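Local coordinates for MSP-domain protein like family member (Caenorhabditis elegans, PDB 1ROW) that is a sperm-specific protein with a major sperm protein (MSP) domain, probably serving a structural role in nematode sperm, at residues F33-S38 with K58-T63. Residues are numbered along the deposited sequence; the frame is centred on the assembly and turned at random.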
loop_
_atom_site.group_PDB
_atom_site.type_symbol
_atom_site.label_atom_id
_atom_site.label_comp_id
_atom_site.label_asym_id
_atom_site.label_seq_id
_atom_site.Cartn_x
_atom_site.Cartn_y
_atom_site.Cartn_z
ATOM N N PHE A 33 -5.196 -2.551 -6.553
ATOM C CA PHE A 33 -4.170 -2.995 -5.616
ATOM C C PHE A 33 -4.761 -3.463 -4.287
ATOM O O PHE A 33 -5.877 -3.086 -3.927
ATOM C CB PHE A 33 -3.167 -1.860 -5.359
ATOM C CG PHE A 33 -3.735 -0.704 -4.580
ATOM C CD1 PHE A 33 -3.874 -0.775 -3.194
ATOM C CD2 PHE A 33 -4.138 0.456 -5.229
ATOM C CE1 PHE A 33 -4.404 0.292 -2.468
ATOM C CE2 PHE A 33 -4.671 1.533 -4.511
ATOM C CZ PHE A 33 -4.804 1.449 -3.129
ATOM N N LYS A 34 -3.997 -4.295 -3.581
ATOM C CA LYS A 34 -4.367 -4.820 -2.269
ATOM C C LYS A 34 -3.103 -4.789 -1.415
ATOM O O LYS A 34 -2.047 -5.254 -1.841
ATOM C CB LYS A 34 -4.869 -6.261 -2.360
ATOM C CG LYS A 34 -5.219 -6.831 -0.993
ATOM C CD LYS A 34 -5.613 -8.304 -1.050
ATOM C CE LYS A 34 -6.173 -8.752 0.295
ATOM N NZ LYS A 34 -5.259 -8.428 1.436
ATOM N N ILE A 35 -3.212 -4.272 -0.201
ATOM C CA ILE A 35 -2.039 -4.164 0.649
ATOM C C ILE A 35 -2.042 -5.069 1.868
ATOM O O ILE A 35 -3.030 -5.161 2.582
ATOM C CB ILE A 35 -1.853 -2.708 1.119
ATOM C CG1 ILE A 35 -1.859 -1.780 -0.096
ATOM C CG2 ILE A 35 -0.556 -2.574 1.897
ATOM C CD1 ILE A 35 -1.624 -0.320 0.224
ATOM N N LYS A 36 -0.916 -5.736 2.091
ATOM C CA LYS A 36 -0.753 -6.615 3.239
ATOM C C LYS A 36 0.496 -6.186 4.006
ATOM O O LYS A 36 1.538 -5.921 3.412
ATOM C CB LYS A 36 -0.620 -8.073 2.795
ATOM C CG LYS A 36 -1.948 -8.820 2.700
ATOM C CD LYS A 36 -1.732 -10.330 2.799
ATOM C CE LYS A 36 -3.052 -11.080 2.959
ATOM N NZ LYS A 36 -2.848 -12.543 3.199
ATOM N N SER A 37 0.372 -6.106 5.325
ATOM C CA SER A 37 1.470 -5.709 6.198
ATOM C C SER A 37 2.051 -6.921 6.918
ATOM O O SER A 37 1.314 -7.820 7.321
ATOM C CB SER A 37 0.972 -4.698 7.240
ATOM O OG SER A 37 1.932 -4.500 8.268
ATOM N N SER A 38 3.369 -6.944 7.084
ATOM C CA SER A 38 4.020 -8.049 7.778
ATOM C C SER A 38 3.774 -7.916 9.278
ATOM O O SER A 38 4.098 -8.814 10.041
ATOM C CB SER A 38 5.530 -8.032 7.524
ATOM O OG SER A 38 6.131 -6.892 8.130
ATOM N N LYS A 58 -2.697 7.565 -5.723
ATOM C CA LYS A 58 -3.545 7.191 -4.600
ATOM C C LYS A 58 -2.726 7.248 -3.323
ATOM O O LYS A 58 -1.670 6.626 -3.228
ATOM C CB LYS A 58 -4.083 5.773 -4.788
ATOM C CG LYS A 58 -4.906 5.245 -3.620
ATOM C CD LYS A 58 -6.254 5.940 -3.504
ATOM C CE LYS A 58 -7.128 5.253 -2.461
ATOM N NZ LYS A 58 -8.491 5.858 -2.355
ATOM N N ASP A 59 -3.211 8.002 -2.345
ATOM C CA ASP A 59 -2.518 8.117 -1.071
ATOM C C ASP A 59 -2.821 6.940 -0.170
ATOM O O ASP A 59 -3.968 6.527 -0.044
ATOM C CB ASP A 59 -2.918 9.402 -0.348
ATOM C CG ASP A 59 -2.117 10.595 -0.808
ATOM O OD1 ASP A 59 -1.237 10.414 -1.676
ATOM O OD2 ASP A 59 -2.365 11.706 -0.301
ATOM N N VAL A 60 -1.775 6.409 0.451
ATOM C CA VAL A 60 -1.900 5.292 1.369
ATOM C C VAL A 60 -1.260 5.735 2.685
ATOM O O VAL A 60 -0.068 6.045 2.739
ATOM C CB VAL A 60 -1.188 4.033 0.810
ATOM C CG1 VAL A 60 0.269 4.346 0.508
ATOM C CG2 VAL A 60 -1.284 2.899 1.798
ATOM N N VAL A 61 -2.063 5.796 3.739
ATOM C CA VAL A 61 -1.567 6.223 5.037
ATOM C C VAL A 61 -1.232 5.052 5.943
ATOM O O VAL A 61 -2.056 4.149 6.149
ATOM C CB VAL A 61 -2.594 7.117 5.770
ATOM C CG1 VAL A 61 -2.056 7.519 7.139
ATOM C CG2 VAL A 61 -2.892 8.353 4.941
ATOM N N ILE A 62 -0.014 5.086 6.471
ATOM C CA ILE A 62 0.485 4.072 7.384
ATOM C C ILE A 62 0.441 4.682 8.777
ATOM O O ILE A 62 1.131 5.675 9.049
ATOM C CB ILE A 62 1.961 3.705 7.081
ATOM C CG1 ILE A 62 2.095 3.128 5.675
ATOM C CG2 ILE A 62 2.469 2.687 8.093
ATOM C CD1 ILE A 62 3.548 2.941 5.250
ATOM N N THR A 63 -0.385 4.114 9.648
ATOM C CA THR A 63 -0.477 4.589 11.021
ATOM C C THR A 63 0.235 3.580 11.910
ATOM O O THR A 63 -0.044 2.372 11.843
ATOM C CB THR A 63 -1.943 4.718 11.502
ATOM O OG1 THR A 63 -2.673 5.561 10.606
ATOM C CG2 THR A 63 -1.990 5.333 12.896
#
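Ile35 and Phe33 of strand 31-37 meet Val60 and Lys58 of strand 56-64 in two van der Waals contacts, one between apolar side chains, one between a lysine methylene and a ring; no hydrogen bond passes between the segments. In the inner pair, the CD1 methyl of Ile35 meets the CG2 methyl of Val60 at 3.6 Å, the two side chains approaching at a slant. Ile35 extends this methyl through a fully stretched chi2 (-177°), while on Val60 the touching branch is the one anti to the backbone N. In the outer pair, the aliphatic part of Lys58 lies against Phe33: CG of Lys58 sits 3.8 Å from Phe33 CE2 and the same distance from Phe33 CZ. This CG lies off the CE2-CZ edge, near the ring plane, rather than over a face. Lys58 bends at chi2 (71°), and its far end turns away from the other strand, so that the contact is made by the start of the chain and not by the charged nitrogen. The CA atoms of Ile35 and Val60 are 9.5 Å apart, too far for directly paired strands, and the CB atoms of both residues point toward the opposite segment, as between facing layers. Strand 43-52 hydrogen-bonds through its backbone to Phe33 and Ile35 (at Gly50 and Val48), and its Ile45 packs on Val60. This is core packing between facing layers of the immunoglobulin-like beta sandwich of the MSP domain.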